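Local atomic coordinates of flap endonuclease 1 (Desulfurococcus amylolyticus, PDB entry 3ORY), a protein that probably cuts the 5' flaps off branched DNA, as flap endonucleases do during replication and repair in archaea and eukaryotes. Residues I38-Y43 and P89-D94; G157-Q162 and Y306-H311. One frame throughout, in Å; residues are numbered along the deposited sequence.

How the interactions relate
Followed from the N terminus, the chain first closes a loop at interaction 1, where strand 88-93 returns beside strand 37-41 after 45 residues, about half of them helical. Interaction 2 begins further on: segment 157-162 leaves helix 143-156, and the loop segment 306-311 comes back to it after 143 residues. The two closures are therefore in series, neither nested nor crossed. In space they are adjacent, with centres about 10 Å apart, because strand 160-162 is the next strand to 88-93 in the sheet. The probable hydrogen bond from Val-161 N to Tyr-91 O, 2.8 Å, joins them. Together they link the sheet core to the loop preceding helix 315-325.

Interaction 1: residues I38-Y43 and P89-D94; sequences IVIDGY and PVYVFD
Val-39, Ile-40 and Gly-42 meet Val-90, Tyr-91, Val-92 and Phe-93 in a parallel strand pairing, wholly buried, inside the mixed sheet, one strand in from its 160-162 edge. Four alternating backbone bonds are the evidence: Ile-40 N to Val-90 O measures 2.7 Å and Gly-42 N to Val-92 O 2.8 Å, while Val-90 N and Val-92 N donate to Ile-38 O and Ile-40 O. The axes of 38-41 and 89-93 are 34° apart, a marked twist.

On one face, CB of Ile-40 sits over the Tyr-91 ring, 4.1 Å from its centroid, a CH-pi contact. Ile-40 CG1 stands opposite the carbonyl carbon (chi1 -54°), and CD1 extends from it over the same ring face and on to Pro-89 CB at 3.8 Å. The other face carries Val-39 CG2 against Val-92 CG1, also at 3.8 Å.

Where the strands end, Gly-42 lets Phe-93 close in, CE1 lying 3.7 Å from Gly-42 CA; a CB would collide with Phe-93 CD1 and Val-92 O. Tyr-43 presents a ring face to Asp-94 CB, 3.9 Å from the centroid, with ring and carboxylate planes 24° apart. One water accepts from Tyr-43 N and donates to Val-92 O; a second donates to Asp-94 O and to Tyr-43 OH, itself also hydrogen-bonded to Lys-96 O.

Asp-41 N-caps helix 42-52 through OD2 and Asn-44 N, close to Glu-168 and a bound phosphate, while Asp-94 OD1 reaches Lys-101; acidic residues at these strand ends are consistent with the active-site edge of the family. Strand 182-184 flanks 37-41 and strand 160-162 flanks 88-93; helices 70-84 and 143-156 cover the Tyr-91 face, and helix 167-176 covers the valines.

Interaction 2: residues G157-Q162 and Y306-H311; sequences GIPWVQ and YRIEWH
Trp-310 lays its indole against Pro-159 where the loop before helix 315-325 runs antiparallel to 157-162, the end-to-end directions differing by 173°. Trp-310 CB lies 3.9 Å from Gly-157 O. With CG set opposite the carbonyl carbon (chi1 -66°), the indole turns one face to the proline, the two side chains crossing at a slant, and Pro-159 CG stands 3.6 Å above the ring plane, off towards the rim. Pro-159 CD covers the same face over the five-membered ring as a CH-pi contact, although its modelled approach to CD1 is too short to be trusted. At the ring edge, Trp-310 CD1 meets Ile-158 CD1, at 4.2 Å. NE1 gives its hydrogen to Pro-89 O on strand 88-93, so the indole N-H is satisfied. At the junction of the two rings Pro-159 CG reaches Trp-310 CE2 at 3.8 Å, and the side chain also touches Phe-344 of helix 330-347. With an alanine here the indole is lost, which would probably open a gap beside Pro-159 and leave Pro-89 O without this donor.

His-311 N donates to Gly-157 O, 3.0 Å, with an N-H...O angle of 161°. Gly-157 ends helix 143-156 in a Schellman motif, and a CB there would strike His-311 O.

Beyond the proline, whose CG touches Ile-308 CG2 at 3.8 Å, Val-161 rests CG1 on Tyr-306 CB, 3.9 Å away. The Tyr-306 hydroxyl lies elsewhere, bonded to Asp-179.

Pro-159 and Val-161 turn their side chains to the loop while their backbone pairs with 88-93. Apart from the one backbone bond, carbon surface packs the loop along edge strand 160-162 and the neighbouring side chain of Val-90, with Trp-310 NE1 tying it to strand 88-93.

Interaction 1: residues I38-Y43 and P89-D94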
loop_
_atom_site.group_PDB
_atom_site.type_symbol
_atom_site.label_atom_id
_atom_site.label_comp_id
_atom_site.label_asym_id
_atom_site.label_seq_id
_atom_site.Cartn_x
_atom_site.Cartn_y
_atom_site.Cartn_z
ATOM N N ILE A 38 6.751 -8.437 -9.428
ATOM C CA ILE A 38 6.405 -7.238 -8.669
ATOM C C ILE A 38 6.333 -7.600 -7.197
ATOM O O ILE A 38 5.620 -8.542 -6.818
ATOM C CB ILE A 38 5.066 -6.605 -9.148
ATOM C CG1 ILE A 38 5.115 -6.239 -10.637
ATOM C CG2 ILE A 38 4.681 -5.384 -8.294
ATOM C CD1 ILE A 38 6.129 -5.197 -11.006
ATOM N N VAL A 39 7.090 -6.883 -6.369
ATOM C CA VAL A 39 7.055 -7.140 -4.934
ATOM C C VAL A 39 6.078 -6.189 -4.238
ATOM O O VAL A 39 6.281 -4.977 -4.196
ATOM C CB VAL A 39 8.475 -7.196 -4.292
ATOM C CG1 VAL A 39 9.254 -5.912 -4.506
ATOM C CG2 VAL A 39 8.394 -7.558 -2.807
ATOM N N ILE A 40 5.010 -6.761 -3.696
ATOM C CA ILE A 40 3.894 -5.977 -3.176
ATOM C C ILE A 40 3.952 -5.889 -1.662
ATOM O O ILE A 40 3.934 -6.914 -0.966
ATOM C CB ILE A 40 2.532 -6.595 -3.604
ATOM C CG1 ILE A 40 2.495 -6.777 -5.131
ATOM C CG2 ILE A 40 1.354 -5.729 -3.103
ATOM C CD1 ILE A 40 1.378 -7.740 -5.620
ATOM N N ASP A 41 4.025 -4.666 -1.142
ATOM C CA ASP A 41 4.033 -4.508 0.296
ATOM C C ASP A 41 2.725 -5.046 0.851
ATOM O O ASP A 41 1.638 -4.654 0.408
ATOM C CB ASP A 41 4.252 -3.062 0.711
ATOM C CG ASP A 41 4.367 -2.918 2.203
ATOM O OD1 ASP A 41 5.475 -3.139 2.740
ATOM O OD2 ASP A 41 3.341 -2.611 2.845
ATOM N N GLY A 42 2.857 -5.977 1.789
ATOM C CA GLY A 42 1.732 -6.731 2.330
ATOM C C GLY A 42 0.740 -5.881 3.112
ATOM O O GLY A 42 -0.437 -5.863 2.790
ATOM N N TYR A 43 1.215 -5.162 4.126
ATOM C CA TYR A 43 0.318 -4.358 4.976
ATOM C C TYR A 43 -0.396 -3.294 4.158
ATOM O O TYR A 43 -1.594 -3.082 4.337
ATOM C CB TYR A 43 1.070 -3.721 6.171
ATOM C CG TYR A 43 1.499 -4.694 7.260
ATOM C CD1 TYR A 43 1.420 -6.075 7.072
ATOM C CD2 TYR A 43 2.020 -4.227 8.470
ATOM C CE1 TYR A 43 1.837 -6.964 8.070
ATOM C CE2 TYR A 43 2.432 -5.112 9.477
ATOM C CZ TYR A 43 2.339 -6.473 9.263
ATOM O OH TYR A 43 2.756 -7.360 10.234
ATOM N N PRO A 89 3.502 -11.973 -8.995
ATOM C CA PRO A 89 3.518 -11.226 -7.744
ATOM C C PRO A 89 4.181 -11.970 -6.592
ATOM O O PRO A 89 4.111 -13.203 -6.501
ATOM C CB PRO A 89 2.027 -11.009 -7.457
ATOM C CG PRO A 89 1.351 -12.236 -8.035
ATOM C CD PRO A 89 2.266 -12.772 -9.140
ATOM N N VAL A 90 4.829 -11.202 -5.720
ATOM C CA VAL A 90 5.335 -11.703 -4.455
ATOM C C VAL A 90 5.027 -10.630 -3.409
ATOM O O VAL A 90 5.238 -9.437 -3.648
ATOM C CB VAL A 90 6.859 -12.048 -4.513
ATOM C CG1 VAL A 90 7.683 -10.900 -5.118
ATOM C CG2 VAL A 90 7.402 -12.452 -3.123
ATOM N N TYR A 91 4.493 -11.050 -2.273
ATOM C CA TYR A 91 4.170 -10.116 -1.204
ATOM C C TYR A 91 5.311 -10.077 -0.203
ATOM O O TYR A 91 6.086 -11.025 -0.105
ATOM C CB TYR A 91 2.849 -10.508 -0.525
ATOM C CG TYR A 91 1.641 -10.175 -1.384
ATOM C CD1 TYR A 91 0.942 -8.975 -1.213
ATOM C CD2 TYR A 91 1.210 -11.052 -2.377
ATOM C CE1 TYR A 91 -0.174 -8.671 -2.009
ATOM C CE2 TYR A 91 0.112 -10.756 -3.174
ATOM C CZ TYR A 91 -0.569 -9.566 -2.987
ATOM O OH TYR A 91 -1.649 -9.295 -3.782
ATOM N N VAL A 92 5.437 -8.966 0.514
ATOM C CA VAL A 92 6.421 -8.866 1.578
ATOM C C VAL A 92 5.733 -8.364 2.841
ATOM O O VAL A 92 5.017 -7.359 2.809
ATOM C CB VAL A 92 7.643 -7.984 1.185
ATOM C CG1 VAL A 92 7.214 -6.595 0.708
ATOM C CG2 VAL A 92 8.661 -7.907 2.346
ATOM N N PHE A 93 5.944 -9.073 3.948
ATOM C CA PHE A 93 5.300 -8.720 5.200
ATOM C C PHE A 93 6.297 -8.224 6.227
ATOM O O PHE A 93 7.414 -8.747 6.335
ATOM C CB PHE A 93 4.493 -9.909 5.743
ATOM C CG PHE A 93 3.263 -10.208 4.934
ATOM C CD1 PHE A 93 2.117 -9.444 5.082
ATOM C CD2 PHE A 93 3.255 -11.258 4.019
ATOM C CE1 PHE A 93 0.954 -9.719 4.323
ATOM C CE2 PHE A 93 2.118 -11.538 3.249
ATOM C CZ PHE A 93 0.963 -10.762 3.404
ATOM N N ASP A 94 5.853 -7.222 6.984
ATOM C CA ASP A 94 6.652 -6.484 7.955
ATOM C C ASP A 94 7.117 -7.414 9.059
ATOM O O ASP A 94 6.452 -8.407 9.365
ATOM C CB ASP A 94 5.777 -5.365 8.555
ATOM C CG ASP A 94 6.588 -4.186 9.065
ATOM O OD1 ASP A 94 6.731 -3.201 8.313
ATOM O OD2 ASP A 94 7.080 -4.242 10.219
HETATM O O HOH W 1 3.994 -5.573 4.971
HETATM O O HOH W 2 4.060 -9.843 9.183
#

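Interaction 2: residues G157-Q162 and Y306-H311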
loop_
_atom_site.group_PDB
_atom_site.type_symbol
_atom_site.label_atom_id
_atom_site.label_comp_id
_atom_site.label_asym_id
_atom_site.label_seq_id
_atom_site.Cartn_x
_atom_site.Cartn_y
_atom_site.Cartn_z
ATOM N N GLY A 157 -0.486 -20.520 -3.833
ATOM C CA GLY A 157 0.826 -20.783 -4.430
ATOM C C GLY A 157 1.638 -19.523 -4.689
ATOM O O GLY A 157 2.610 -19.545 -5.458
ATOM N N ILE A 158 1.249 -18.437 -4.021
ATOM C CA ILE A 158 1.880 -17.134 -4.178
ATOM C C ILE A 158 2.907 -16.907 -3.065
ATOM O O ILE A 158 2.570 -16.985 -1.888
ATOM C CB ILE A 158 0.826 -16.008 -4.189
ATOM C CG1 ILE A 158 -0.193 -16.224 -5.334
ATOM C CG2 ILE A 158 1.490 -14.625 -4.266
ATOM C CD1 ILE A 158 0.388 -16.090 -6.762
ATOM N N PRO A 159 4.166 -16.638 -3.438
ATOM C CA PRO A 159 5.239 -16.438 -2.459
ATOM C C PRO A 159 5.074 -15.152 -1.659
ATOM O O PRO A 159 4.524 -14.164 -2.156
ATOM C CB PRO A 159 6.491 -16.334 -3.330
ATOM C CG PRO A 159 5.975 -15.800 -4.642
ATOM C CD PRO A 159 4.645 -16.479 -4.823
ATOM N N TRP A 160 5.539 -15.180 -0.419
ATOM C CA TRP A 160 5.672 -13.967 0.374
ATOM C C TRP A 160 6.959 -14.049 1.192
ATOM O O TRP A 160 7.439 -15.142 1.537
ATOM C CB TRP A 160 4.433 -13.701 1.252
ATOM C CG TRP A 160 4.104 -14.814 2.199
ATOM C CD1 TRP A 160 3.236 -15.849 1.977
ATOM C CD2 TRP A 160 4.643 -15.018 3.509
ATOM N NE1 TRP A 160 3.207 -16.682 3.064
ATOM C CE2 TRP A 160 4.060 -16.195 4.021
ATOM C CE3 TRP A 160 5.563 -14.315 4.302
ATOM C CZ2 TRP A 160 4.368 -16.693 5.284
ATOM C CZ3 TRP A 160 5.872 -14.804 5.549
ATOM C CH2 TRP A 160 5.271 -15.984 6.038
ATOM N N VAL A 161 7.508 -12.884 1.487
ATOM C CA VAL A 161 8.795 -12.776 2.130
ATOM C C VAL A 161 8.594 -12.165 3.510
ATOM O O VAL A 161 7.876 -11.172 3.654
ATOM C CB VAL A 161 9.750 -11.914 1.263
ATOM C CG1 VAL A 161 11.037 -11.571 2.019
ATOM C CG2 VAL A 161 10.065 -12.653 -0.041
ATOM N N GLN A 162 9.213 -12.779 4.521
ATOM C CA GLN A 162 9.227 -12.229 5.868
ATOM C C GLN A 162 10.348 -11.197 5.972
ATOM O O GLN A 162 11.528 -11.549 5.997
ATOM C CB GLN A 162 9.437 -13.341 6.914
ATOM C CG GLN A 162 9.360 -12.831 8.363
ATOM C CD GLN A 162 8.088 -12.043 8.610
ATOM O OE1 GLN A 162 7.000 -12.614 8.613
ATOM N NE2 GLN A 162 8.215 -10.714 8.809
ATOM N N TYR A 306 15.874 -14.927 1.542
ATOM C CA TYR A 306 14.586 -15.147 0.901
ATOM C C TYR A 306 14.831 -15.885 -0.397
ATOM O O TYR A 306 15.916 -15.797 -0.969
ATOM C CB TYR A 306 13.841 -13.827 0.623
ATOM C CG TYR A 306 14.564 -12.863 -0.310
ATOM C CD1 TYR A 306 14.486 -13.002 -1.699
ATOM C CD2 TYR A 306 15.320 -11.802 0.205
ATOM C CE1 TYR A 306 15.165 -12.119 -2.555
ATOM C CE2 TYR A 306 15.988 -10.915 -0.635
ATOM C CZ TYR A 306 15.908 -11.079 -2.009
ATOM O OH TYR A 306 16.576 -10.197 -2.820
ATOM N N ARG A 307 13.819 -16.600 -0.867
ATOM C CA ARG A 307 13.898 -17.257 -2.167
ATOM C C ARG A 307 12.502 -17.305 -2.774
ATOM O O ARG A 307 11.662 -18.104 -2.356
ATOM C CB ARG A 307 14.525 -18.658 -2.048
ATOM C CG ARG A 307 14.566 -19.444 -3.367
ATOM C CD ARG A 307 15.856 -20.249 -3.513
ATOM N NE ARG A 307 15.820 -21.172 -4.652
ATOM C CZ ARG A 307 16.100 -22.474 -4.580
ATOM N NH1 ARG A 307 16.454 -23.026 -3.422
ATOM N NH2 ARG A 307 16.040 -23.228 -5.674
ATOM N N ILE A 308 12.277 -16.447 -3.765
ATOM C CA ILE A 308 10.959 -16.234 -4.353
ATOM C C ILE A 308 10.598 -17.325 -5.369
ATOM O O ILE A 308 11.150 -17.373 -6.479
ATOM C CB ILE A 308 10.873 -14.839 -5.006
ATOM C CG1 ILE A 308 11.222 -13.741 -3.983
ATOM C CG2 ILE A 308 9.500 -14.614 -5.612
ATOM C CD1 ILE A 308 11.618 -12.422 -4.618
ATOM N N GLU A 309 9.673 -18.196 -4.969
ATOM C CA GLU A 309 9.206 -19.296 -5.820
ATOM C C GLU A 309 7.685 -19.365 -5.813
ATOM O O GLU A 309 7.051 -19.125 -4.790
ATOM C CB GLU A 309 9.774 -20.637 -5.344
ATOM C CG GLU A 309 11.290 -20.785 -5.493
ATOM C CD GLU A 309 11.809 -22.113 -4.962
ATOM O OE1 GLU A 309 11.110 -22.760 -4.148
ATOM O OE2 GLU A 309 12.924 -22.516 -5.360
ATOM N N TRP A 310 7.116 -19.704 -6.966
ATOM C CA TRP A 310 5.684 -19.901 -7.107
ATOM C C TRP A 310 5.365 -21.399 -7.118
ATOM O O TRP A 310 6.048 -22.179 -7.789
ATOM C CB TRP A 310 5.183 -19.217 -8.383
ATOM C CG TRP A 310 5.302 -17.711 -8.329
ATOM C CD1 TRP A 310 4.326 -16.832 -7.976
ATOM C CD2 TRP A 310 6.466 -16.922 -8.621
ATOM N NE1 TRP A 310 4.800 -15.544 -8.029
ATOM C CE2 TRP A 310 6.111 -15.569 -8.419
ATOM C CE3 TRP A 310 7.766 -17.223 -9.045
ATOM C CZ2 TRP A 310 7.015 -14.518 -8.610
ATOM C CZ3 TRP A 310 8.665 -16.175 -9.240
ATOM C CH2 TRP A 310 8.284 -14.841 -9.022
ATOM N N HIS A 311 4.339 -21.793 -6.367
ATOM C CA HIS A 311 3.935 -23.204 -6.262
ATOM C C HIS A 311 2.536 -23.428 -6.797
ATOM O O HIS A 311 1.737 -22.495 -6.880
ATOM C CB HIS A 311 4.005 -23.694 -4.811
ATOM C CG HIS A 311 5.353 -23.541 -4.190
ATOM N ND1 HIS A 311 6.483 -24.150 -4.701
ATOM C CD2 HIS A 311 5.758 -22.849 -3.100
ATOM C CE1 HIS A 311 7.526 -23.832 -3.955
ATOM N NE2 HIS A 311 7.113 -23.046 -2.975
#